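Local coordinates for protein salicylate carboxymethyltransferase (Clarkia breweri, PDB 1M6E) that transfers the methyl group of S-adenosyl-L-methionine to the carboxylate of salicylic acid, making the volatile ester methyl salicylate, at residues T32-L43 with P201-I209; A232-E243 with F320-R331. One frame throughout, in Å; residues are numbered along the deposited sequence.

Contact 1. Residues T32-L43 with P201-I209; sequences TKPITEAAITAL and PGGRMVLTI
Ala39 and Val206 make the apolar centre of this contact. Ala39 CB lies 3.7 Å from Val206 CG2, and Thr36 CG2 lies 4.0 Å from the same methyl. Val206 has CG1 anti to the backbone N (chi1 -176°), which puts this second branch near Thr36 OG1. Ile35 CG2 is a looser neighbour of Val206 CG1.

The contact belongs to the Rossmann-like methyltransferase fold. Helix 33-43 packs on one face of the central sheet, its axis 8.8 Å from that of strand 204-209 and nearly antiparallel to it (173°). Arg204, Val206 and Thr208 alternate toward the helix, while Met205 and Leu207 face helix 181-198.

Arg204 gives the long aliphatic part. Its chain bends at chi2 and chi3, bringing Arg204 CG to 3.7 Å from Leu43 CB and 3.5 Å from Ala39 O. Ala42 CB sits over one face of the guanidinium, toward its rim. Arg204 NH2 also has a weak hydrogen bond to Ser353.

At the other end Thr32 OG1 is 3.6 Å from Thr208 OG1, with no hydrogen bond between the segments. Thr36 OG1 donates to Thr32 O (2.6 Å), which ties the Thr36 side chain back to the start of its helix.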
loop_
_atom_site.group_PDB
_atom_site.type_symbol
_atom_site.label_atom_id
_atom_site.label_comp_id
_atom_site.label_asym_id
_atom_site.label_seq_id
_atom_site.Cartn_x
_atom_site.Cartn_y
_atom_site.Cartn_z
ATOM N N THR A 32 -8.856 -24.492 -6.934
ATOM C CA THR A 32 -9.118 -24.458 -5.507
ATOM C C THR A 32 -10.384 -23.674 -5.150
ATOM O O THR A 32 -10.652 -23.389 -3.991
ATOM C CB THR A 32 -7.895 -23.855 -4.787
ATOM O OG1 THR A 32 -7.646 -24.606 -3.605
ATOM C CG2 THR A 32 -8.111 -22.346 -4.426
ATOM N N LYS A 33 -11.161 -23.330 -6.164
ATOM C CA LYS A 33 -12.401 -22.573 -5.998
ATOM C C LYS A 33 -13.434 -23.349 -5.162
ATOM O O LYS A 33 -13.995 -22.805 -4.212
ATOM C CB LYS A 33 -12.977 -22.257 -7.389
ATOM C CG LYS A 33 -13.772 -20.979 -7.501
ATOM C CD LYS A 33 -15.103 -21.215 -8.236
ATOM C CE LYS A 33 -15.860 -19.887 -8.451
ATOM N NZ LYS A 33 -17.226 -20.042 -9.034
ATOM N N PRO A 34 -13.697 -24.631 -5.506
ATOM C CA PRO A 34 -14.667 -25.440 -4.765
ATOM C C PRO A 34 -14.464 -25.469 -3.250
ATOM O O PRO A 34 -15.426 -25.293 -2.479
ATOM C CB PRO A 34 -14.497 -26.826 -5.387
ATOM C CG PRO A 34 -14.159 -26.519 -6.792
ATOM C CD PRO A 34 -13.149 -25.412 -6.633
ATOM N N ILE A 35 -13.218 -25.702 -2.832
ATOM C CA ILE A 35 -12.871 -25.789 -1.409
ATOM C C ILE A 35 -13.193 -24.465 -0.713
ATOM O O ILE A 35 -13.593 -24.433 0.466
ATOM C CB ILE A 35 -11.351 -26.142 -1.194
ATOM C CG1 ILE A 35 -10.935 -27.347 -2.051
ATOM C CG2 ILE A 35 -11.098 -26.462 0.289
ATOM C CD1 ILE A 35 -10.959 -27.093 -3.576
ATOM N N THR A 36 -13.025 -23.375 -1.465
ATOM C CA THR A 36 -13.299 -22.024 -0.975
ATOM C C THR A 36 -14.797 -21.671 -1.023
ATOM O O THR A 36 -15.272 -20.809 -0.275
ATOM C CB THR A 36 -12.528 -20.999 -1.787
ATOM O OG1 THR A 36 -11.309 -21.588 -2.243
ATOM C CG2 THR A 36 -12.190 -19.806 -0.922
ATOM N N GLU A 37 -15.531 -22.337 -1.908
ATOM C CA GLU A 37 -16.963 -22.131 -2.022
ATOM C C GLU A 37 -17.639 -22.685 -0.761
ATOM O O GLU A 37 -18.504 -22.030 -0.127
ATOM C CB GLU A 37 -17.458 -22.844 -3.276
ATOM C CG GLU A 37 -16.916 -22.189 -4.505
ATOM C CD GLU A 37 -16.900 -20.678 -4.322
ATOM O OE1 GLU A 37 -17.975 -20.114 -4.011
ATOM O OE2 GLU A 37 -15.819 -20.053 -4.461
ATOM N N ALA A 38 -17.220 -23.897 -0.407
ATOM C CA ALA A 38 -17.724 -24.548 0.771
ATOM C C ALA A 38 -17.417 -23.620 1.927
ATOM O O ALA A 38 -18.279 -23.288 2.756
ATOM C CB ALA A 38 -17.000 -25.846 0.967
ATOM N N ALA A 39 -16.153 -23.214 1.964
ATOM C CA ALA A 39 -15.646 -22.327 2.985
ATOM C C ALA A 39 -16.491 -21.070 3.219
ATOM O O ALA A 39 -16.858 -20.804 4.349
ATOM C CB ALA A 39 -14.237 -21.945 2.632
ATOM N N ILE A 40 -16.811 -20.295 2.178
ATOM C CA ILE A 40 -17.564 -19.086 2.431
ATOM C C ILE A 40 -19.028 -19.302 2.512
ATOM O O ILE A 40 -19.759 -18.461 3.046
ATOM C CB ILE A 40 -17.328 -17.987 1.420
ATOM C CG1 ILE A 40 -15.840 -17.826 1.155
ATOM C CG2 ILE A 40 -17.785 -16.651 2.031
ATOM C CD1 ILE A 40 -15.426 -16.368 0.971
ATOM N N THR A 41 -19.485 -20.417 1.971
ATOM C CA THR A 41 -20.911 -20.698 2.082
ATOM C C THR A 41 -21.138 -21.004 3.571
ATOM O O THR A 41 -21.952 -20.377 4.252
ATOM C CB THR A 41 -21.281 -21.900 1.256
ATOM O OG1 THR A 41 -20.843 -21.681 -0.093
ATOM C CG2 THR A 41 -22.785 -22.131 1.318
ATOM N N ALA A 42 -20.374 -21.968 4.056
ATOM C CA ALA A 42 -20.401 -22.363 5.439
ATOM C C ALA A 42 -20.356 -21.130 6.361
ATOM O O ALA A 42 -21.166 -21.001 7.275
ATOM C CB ALA A 42 -19.208 -23.265 5.706
ATOM N N LEU A 43 -19.413 -20.227 6.111
ATOM C CA LEU A 43 -19.231 -19.012 6.910
ATOM C C LEU A 43 -20.344 -17.959 6.758
ATOM O O LEU A 43 -20.703 -17.259 7.713
ATOM C CB LEU A 43 -17.859 -18.408 6.566
ATOM C CG LEU A 43 -17.312 -17.132 7.222
ATOM C CD1 LEU A 43 -17.418 -16.003 6.220
ATOM C CD2 LEU A 43 -18.029 -16.809 8.551
ATOM N N PRO A 201 -13.829 -16.475 15.862
ATOM C CA PRO A 201 -14.267 -17.854 16.135
ATOM C C PRO A 201 -15.050 -18.622 15.047
ATOM O O PRO A 201 -14.945 -19.848 14.953
ATOM C CB PRO A 201 -15.029 -17.708 17.442
ATOM C CG PRO A 201 -15.562 -16.316 17.356
ATOM C CD PRO A 201 -14.358 -15.571 16.893
ATOM N N GLY A 202 -15.845 -17.937 14.234
ATOM C CA GLY A 202 -16.526 -18.656 13.172
ATOM C C GLY A 202 -15.666 -18.707 11.897
ATOM O O GLY A 202 -15.819 -19.605 11.058
ATOM N N GLY A 203 -14.743 -17.743 11.783
ATOM C CA GLY A 203 -13.857 -17.564 10.628
ATOM C C GLY A 203 -13.220 -18.730 9.920
ATOM O O GLY A 203 -12.950 -19.736 10.546
ATOM N N ARG A 204 -12.965 -18.583 8.616
ATOM C CA ARG A 204 -12.358 -19.662 7.806
ATOM C C ARG A 204 -11.012 -19.249 7.179
ATOM O O ARG A 204 -10.766 -18.060 6.962
ATOM C CB ARG A 204 -13.307 -20.079 6.674
ATOM C CG ARG A 204 -14.745 -20.364 7.093
ATOM C CD ARG A 204 -14.936 -21.788 7.609
ATOM N NE ARG A 204 -14.676 -22.792 6.579
ATOM C CZ ARG A 204 -15.196 -24.017 6.579
ATOM N NH1 ARG A 204 -16.018 -24.404 7.552
ATOM N NH2 ARG A 204 -14.885 -24.862 5.604
ATOM N N MET A 205 -10.151 -20.233 6.894
ATOM C CA MET A 205 -8.852 -19.989 6.284
ATOM C C MET A 205 -8.616 -21.050 5.251
ATOM O O MET A 205 -8.596 -22.209 5.605
ATOM C CB MET A 205 -7.707 -20.128 7.276
ATOM C CG MET A 205 -7.428 -18.952 8.170
ATOM S SD MET A 205 -5.669 -18.895 8.666
ATOM C CE MET A 205 -5.428 -20.453 9.433
ATOM N N VAL A 206 -8.419 -20.676 3.990
ATOM C CA VAL A 206 -8.139 -21.658 2.950
ATOM C C VAL A 206 -6.695 -21.432 2.444
ATOM O O VAL A 206 -6.422 -20.570 1.598
ATOM C CB VAL A 206 -9.148 -21.538 1.794
ATOM C CG1 VAL A 206 -8.897 -22.647 0.777
ATOM C CG2 VAL A 206 -10.587 -21.571 2.341
ATOM N N LEU A 207 -5.776 -22.225 2.983
ATOM C CA LEU A 207 -4.362 -22.143 2.665
ATOM C C LEU A 207 -3.951 -23.187 1.625
ATOM O O LEU A 207 -4.306 -24.348 1.745
ATOM C CB LEU A 207 -3.577 -22.317 3.965
ATOM C CG LEU A 207 -4.082 -21.375 5.072
ATOM C CD1 LEU A 207 -3.198 -21.469 6.313
ATOM C CD2 LEU A 207 -4.087 -19.949 4.556
ATOM N N THR A 208 -3.217 -22.761 0.601
ATOM C CA THR A 208 -2.745 -23.640 -0.482
ATOM C C THR A 208 -1.209 -23.546 -0.525
ATOM O O THR A 208 -0.655 -22.626 -1.114
ATOM C CB THR A 208 -3.290 -23.183 -1.905
ATOM O OG1 THR A 208 -4.728 -23.205 -1.923
ATOM C CG2 THR A 208 -2.708 -24.069 -3.033
ATOM N N ILE A 209 -0.524 -24.499 0.086
ATOM C CA ILE A 209 0.933 -24.480 0.115
ATOM C C ILE A 209 1.453 -25.433 -0.925
ATOM O O ILE A 209 0.924 -26.535 -1.072
ATOM C CB ILE A 209 1.479 -24.981 1.491
ATOM C CG1 ILE A 209 0.965 -24.092 2.623
ATOM C CG2 ILE A 209 3.003 -25.033 1.472
ATOM C CD1 ILE A 209 1.276 -24.629 4.009
#

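Contact 2. Residues A232-E243 with F320-R331; sequences ALNQMVSEGLIE and FGEAIIEDVFHR
Helix 232-238 and helix 322-331 form a helix-helix crossing at 125°, with axes 9.6 Å apart, and the turn after the first helix adds to the interface. Met236 is the knob, set in a hole formed by Ile324, Asp327, Val328 and Arg331. Its chain turns at chi3 (-63°), and Met236 CE reaches Val328 CB at 3.6 Å. Met236 SD lies over one face of the Arg331 guanidinium, offset toward the rim. Leu233 CD2 adds an oblique apolar contact to Val328 CG2 at 3.7 Å.

Arg331 extends from CG to NE across Met236 to a salt bridge with Glu239. Arg331 NH2 donates to Glu239 OE1 (2.8 Å, 154°), meeting it from above the carboxylate plane. Arg331 NH1 makes a weak bond to Glu239 OE2. Leu241 CD1 comes over a guanidinium face, 3.9 Å from Arg331 NH2.

At the other end Ile242 CD1 packs against Ala323 CB. Glu243 CG meets Phe320 CD2 at 3.6 Å, and the side chains cross at about a right angle. Phe320 also touches Asn251, and Leu233 touches Asp248, both probably magnesium ligands by analogy with relatives. The arrangement is a helix crossing with one knob-into-hole contact, flanked by a salt bridge at the Arg331 end, here next to that likely metal site.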
loop_
_atom_site.group_PDB
_atom_site.type_symbol
_atom_site.label_atom_id
_atom_site.label_comp_id
_atom_site.label_asym_id
_atom_site.label_seq_id
_atom_site.Cartn_x
_atom_site.Cartn_y
_atom_site.Cartn_z
ATOM N N ALA A 232 22.366 -25.581 -12.891
ATOM C CA ALA A 232 22.733 -24.534 -13.834
ATOM C C ALA A 232 23.875 -23.728 -13.252
ATOM O O ALA A 232 24.832 -23.374 -13.945
ATOM C CB ALA A 232 21.534 -23.626 -14.119
ATOM N N LEU A 233 23.775 -23.450 -11.962
ATOM C CA LEU A 233 24.805 -22.681 -11.294
ATOM C C LEU A 233 26.142 -23.417 -11.175
ATOM O O LEU A 233 27.172 -22.861 -11.545
ATOM C CB LEU A 233 24.316 -22.255 -9.907
ATOM C CG LEU A 233 23.194 -21.221 -9.830
ATOM C CD1 LEU A 233 22.814 -21.015 -8.373
ATOM C CD2 LEU A 233 23.643 -19.922 -10.451
ATOM N N ASN A 234 26.124 -24.658 -10.671
ATOM C CA ASN A 234 27.342 -25.468 -10.482
ATOM C C ASN A 234 28.207 -25.606 -11.728
ATOM O O ASN A 234 29.412 -25.869 -11.644
ATOM C CB ASN A 234 26.998 -26.871 -9.960
ATOM C CG ASN A 234 26.585 -26.880 -8.475
ATOM O OD1 ASN A 234 27.251 -26.289 -7.616
ATOM N ND2 ASN A 234 25.489 -27.574 -8.174
ATOM N N GLN A 235 27.584 -25.430 -12.883
ATOM C CA GLN A 235 28.284 -25.516 -14.154
ATOM C C GLN A 235 29.002 -24.196 -14.409
ATOM O O GLN A 235 30.044 -24.150 -15.065
ATOM C CB GLN A 235 27.279 -25.764 -15.269
ATOM C CG GLN A 235 27.830 -25.484 -16.643
ATOM C CD GLN A 235 28.473 -26.693 -17.239
ATOM O OE1 GLN A 235 29.242 -26.588 -18.201
ATOM N NE2 GLN A 235 28.154 -27.867 -16.684
ATOM N N MET A 236 28.412 -23.125 -13.893
ATOM C CA MET A 236 28.954 -21.784 -14.031
ATOM C C MET A 236 30.039 -21.557 -12.982
ATOM O O MET A 236 30.980 -20.786 -13.200
ATOM C CB MET A 236 27.849 -20.750 -13.860
ATOM C CG MET A 236 26.775 -20.803 -14.913
ATOM S SD MET A 236 25.969 -19.231 -14.952
ATOM C CE MET A 236 25.284 -19.231 -13.301
ATOM N N VAL A 237 29.898 -22.207 -11.832
ATOM C CA VAL A 237 30.919 -22.071 -10.814
ATOM C C VAL A 237 32.130 -22.748 -11.418
ATOM O O VAL A 237 33.245 -22.253 -11.314
ATOM C CB VAL A 237 30.562 -22.795 -9.510
ATOM C CG1 VAL A 237 31.822 -22.944 -8.666
ATOM C CG2 VAL A 237 29.459 -22.024 -8.740
ATOM N N SER A 238 31.894 -23.888 -12.055
ATOM C CA SER A 238 32.961 -24.624 -12.694
ATOM C C SER A 238 33.557 -23.832 -13.846
ATOM O O SER A 238 34.767 -23.605 -13.890
ATOM C CB SER A 238 32.443 -25.921 -13.251
ATOM O OG SER A 238 33.114 -26.155 -14.482
ATOM N N GLU A 239 32.710 -23.435 -14.791
ATOM C CA GLU A 239 33.170 -22.670 -15.941
ATOM C C GLU A 239 33.950 -21.414 -15.566
ATOM O O GLU A 239 34.333 -20.649 -16.454
ATOM C CB GLU A 239 31.997 -22.291 -16.853
ATOM C CG GLU A 239 31.407 -23.465 -17.646
ATOM C CD GLU A 239 30.281 -23.063 -18.618
ATOM O OE1 GLU A 239 30.358 -21.970 -19.228
ATOM O OE2 GLU A 239 29.330 -23.856 -18.788
ATOM N N GLY A 240 34.172 -21.202 -14.263
ATOM C CA GLY A 240 34.925 -20.045 -13.774
ATOM C C GLY A 240 34.165 -18.814 -13.273
ATOM O O GLY A 240 34.686 -18.037 -12.463
ATOM N N LEU A 241 32.931 -18.657 -13.751
ATOM C CA LEU A 241 32.015 -17.544 -13.459
ATOM C C LEU A 241 31.814 -17.043 -12.023
ATOM O O LEU A 241 31.743 -17.827 -11.068
ATOM C CB LEU A 241 30.674 -17.883 -14.080
ATOM C CG LEU A 241 30.883 -18.560 -15.439
ATOM C CD1 LEU A 241 29.540 -18.944 -16.052
ATOM C CD2 LEU A 241 31.675 -17.621 -16.343
ATOM N N ILE A 242 31.661 -15.717 -11.916
ATOM C CA ILE A 242 31.544 -14.979 -10.637
ATOM C C ILE A 242 30.839 -15.583 -9.396
ATOM O O ILE A 242 30.116 -14.884 -8.659
ATOM C CB ILE A 242 31.009 -13.485 -10.852
ATOM C CG1 ILE A 242 29.547 -13.469 -11.284
ATOM C CG2 ILE A 242 31.883 -12.737 -11.889
ATOM C CD1 ILE A 242 28.951 -12.071 -11.281
ATOM N N GLU A 243 31.087 -16.879 -9.181
ATOM C CA GLU A 243 30.601 -17.651 -8.041
ATOM C C GLU A 243 31.854 -18.417 -7.780
ATOM O O GLU A 243 32.303 -19.165 -8.641
ATOM C CB GLU A 243 29.493 -18.650 -8.397
ATOM C CG GLU A 243 28.223 -18.032 -8.894
ATOM C CD GLU A 243 28.235 -17.890 -10.383
ATOM O OE1 GLU A 243 29.322 -17.640 -10.941
ATOM O OE2 GLU A 243 27.165 -18.028 -10.997
ATOM N N PHE A 320 24.136 -12.819 -5.831
ATOM C CA PHE A 320 25.212 -12.911 -6.849
ATOM C C PHE A 320 25.391 -11.672 -7.757
ATOM O O PHE A 320 26.386 -11.585 -8.481
ATOM C CB PHE A 320 25.016 -14.122 -7.779
ATOM C CG PHE A 320 24.957 -15.441 -7.074
ATOM C CD1 PHE A 320 23.729 -16.024 -6.761
ATOM C CD2 PHE A 320 26.129 -16.113 -6.728
ATOM C CE1 PHE A 320 23.660 -17.253 -6.116
ATOM C CE2 PHE A 320 26.077 -17.358 -6.078
ATOM C CZ PHE A 320 24.833 -17.923 -5.774
ATOM N N GLY A 321 24.434 -10.743 -7.746
ATOM C CA GLY A 321 24.530 -9.550 -8.581
ATOM C C GLY A 321 24.034 -9.715 -10.011
ATOM O O GLY A 321 23.934 -10.829 -10.499
ATOM N N GLU A 322 23.753 -8.611 -10.697
ATOM C CA GLU A 322 23.242 -8.667 -12.067
ATOM C C GLU A 322 24.100 -9.310 -13.158
ATOM O O GLU A 322 23.556 -9.871 -14.120
ATOM C CB GLU A 322 22.883 -7.269 -12.547
ATOM C CG GLU A 322 21.870 -6.572 -11.689
ATOM C CD GLU A 322 21.149 -5.469 -12.428
ATOM O OE1 GLU A 322 21.830 -4.571 -12.972
ATOM O OE2 GLU A 322 19.898 -5.504 -12.462
ATOM N N ALA A 323 25.425 -9.205 -13.030
ATOM C CA ALA A 323 26.367 -9.743 -14.023
ATOM C C ALA A 323 26.013 -11.165 -14.466
ATOM O O ALA A 323 26.102 -11.506 -15.651
ATOM C CB ALA A 323 27.803 -9.691 -13.464
ATOM N N ILE A 324 25.619 -11.979 -13.488
ATOM C CA ILE A 324 25.204 -13.366 -13.679
ATOM C C ILE A 324 23.809 -13.413 -14.338
ATOM O O ILE A 324 23.675 -13.491 -15.555
ATOM C CB ILE A 324 25.148 -14.062 -12.312
ATOM C CG1 ILE A 324 26.562 -14.318 -11.836
ATOM C CG2 ILE A 324 24.333 -15.338 -12.371
ATOM C CD1 ILE A 324 26.619 -14.959 -10.477
ATOM N N ILE A 325 22.779 -13.361 -13.510
ATOM C CA ILE A 325 21.398 -13.385 -13.953
ATOM C C ILE A 325 21.077 -13.754 -15.400
ATOM O O ILE A 325 20.564 -14.840 -15.660
ATOM C CB ILE A 325 20.766 -12.073 -13.631
ATOM C CG1 ILE A 325 20.896 -11.847 -12.133
ATOM C CG2 ILE A 325 19.309 -12.090 -14.036
ATOM C CD1 ILE A 325 20.368 -10.535 -11.687
ATOM N N GLU A 326 21.333 -12.850 -16.335
ATOM C CA GLU A 326 21.070 -13.129 -17.750
ATOM C C GLU A 326 21.436 -14.589 -18.060
ATOM O O GLU A 326 20.578 -15.396 -18.426
ATOM C CB GLU A 326 21.913 -12.179 -18.608
ATOM C CG GLU A 326 23.393 -12.148 -18.148
ATOM C CD GLU A 326 24.185 -10.924 -18.601
ATOM O OE1 GLU A 326 23.723 -9.778 -18.372
ATOM O OE2 GLU A 326 25.286 -11.120 -19.166
ATOM N N ASP A 327 22.713 -14.915 -17.851
ATOM C CA ASP A 327 23.279 -16.241 -18.105
ATOM C C ASP A 327 22.701 -17.399 -17.327
ATOM O O ASP A 327 22.496 -18.465 -17.892
ATOM C CB ASP A 327 24.794 -16.224 -17.882
ATOM C CG ASP A 327 25.527 -15.377 -18.915
ATOM O OD1 ASP A 327 25.569 -15.801 -20.094
ATOM O OD2 ASP A 327 26.049 -14.289 -18.553
ATOM N N VAL A 328 22.455 -17.222 -16.035
ATOM C CA VAL A 328 21.908 -18.333 -15.271
ATOM C C VAL A 328 20.495 -18.696 -15.705
ATOM O O VAL A 328 20.053 -19.801 -15.487
ATOM C CB VAL A 328 21.953 -18.062 -13.742
ATOM C CG1 VAL A 328 21.474 -16.699 -13.457
ATOM C CG2 VAL A 328 21.092 -19.066 -12.983
ATOM N N PHE A 329 19.769 -17.803 -16.351
ATOM C CA PHE A 329 18.432 -18.213 -16.710
ATOM C C PHE A 329 18.381 -18.757 -18.099
ATOM O O PHE A 329 17.456 -19.477 -18.448
ATOM C CB PHE A 329 17.439 -17.075 -16.513
ATOM C CG PHE A 329 16.986 -16.935 -15.095
ATOM C CD1 PHE A 329 17.454 -15.895 -14.299
ATOM C CD2 PHE A 329 16.154 -17.902 -14.532
ATOM C CE1 PHE A 329 17.109 -15.817 -12.952
ATOM C CE2 PHE A 329 15.799 -17.841 -13.193
ATOM C CZ PHE A 329 16.283 -16.790 -12.394
ATOM N N HIS A 330 19.388 -18.417 -18.893
ATOM C CA HIS A 330 19.502 -18.930 -20.257
ATOM C C HIS A 330 19.759 -20.437 -20.115
ATOM O O HIS A 330 19.145 -21.251 -20.792
ATOM C CB HIS A 330 20.683 -18.252 -20.933
ATOM C CG HIS A 330 21.135 -18.915 -22.190
ATOM N ND1 HIS A 330 20.508 -18.721 -23.401
ATOM C CD2 HIS A 330 22.196 -19.719 -22.438
ATOM C CE1 HIS A 330 21.169 -19.372 -24.343
ATOM N NE2 HIS A 330 22.198 -19.986 -23.784
ATOM N N ARG A 331 20.651 -20.787 -19.187
ATOM C CA ARG A 331 21.040 -22.171 -18.915
ATOM C C ARG A 331 19.954 -22.931 -18.204
ATOM O O ARG A 331 19.576 -24.031 -18.604
ATOM C CB ARG A 331 22.303 -22.204 -18.060
ATOM C CG ARG A 331 23.407 -21.344 -18.625
ATOM C CD ARG A 331 24.738 -21.681 -18.015
ATOM N NE ARG A 331 25.807 -20.949 -18.685
ATOM C CZ ARG A 331 27.090 -21.282 -18.619
ATOM N NH1 ARG A 331 27.473 -22.340 -17.914
ATOM N NH2 ARG A 331 27.993 -20.558 -19.258
#

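From the N terminus, residues 32-43 come first and pack against strand 204-211, so contact 1 closes a long loop of 157 residues. That loop carries four parallel strands of the sheet, with most of the S-adenosyl-L-methionine site. Contact 2 opens only afterwards. Helix 227-238 is the next helix after strand 204-211, and contact 2 closes a second loop, of 76 residues between 243 and 320. The two contacts are therefore in series and neither nest nor cross. Their centres are about 43 Å apart, on opposite sides of the chain's centre. Contact 1 ties a helix to the central sheet, while contact 2 joins helix 227-238 and the turn after it to helix 322-341.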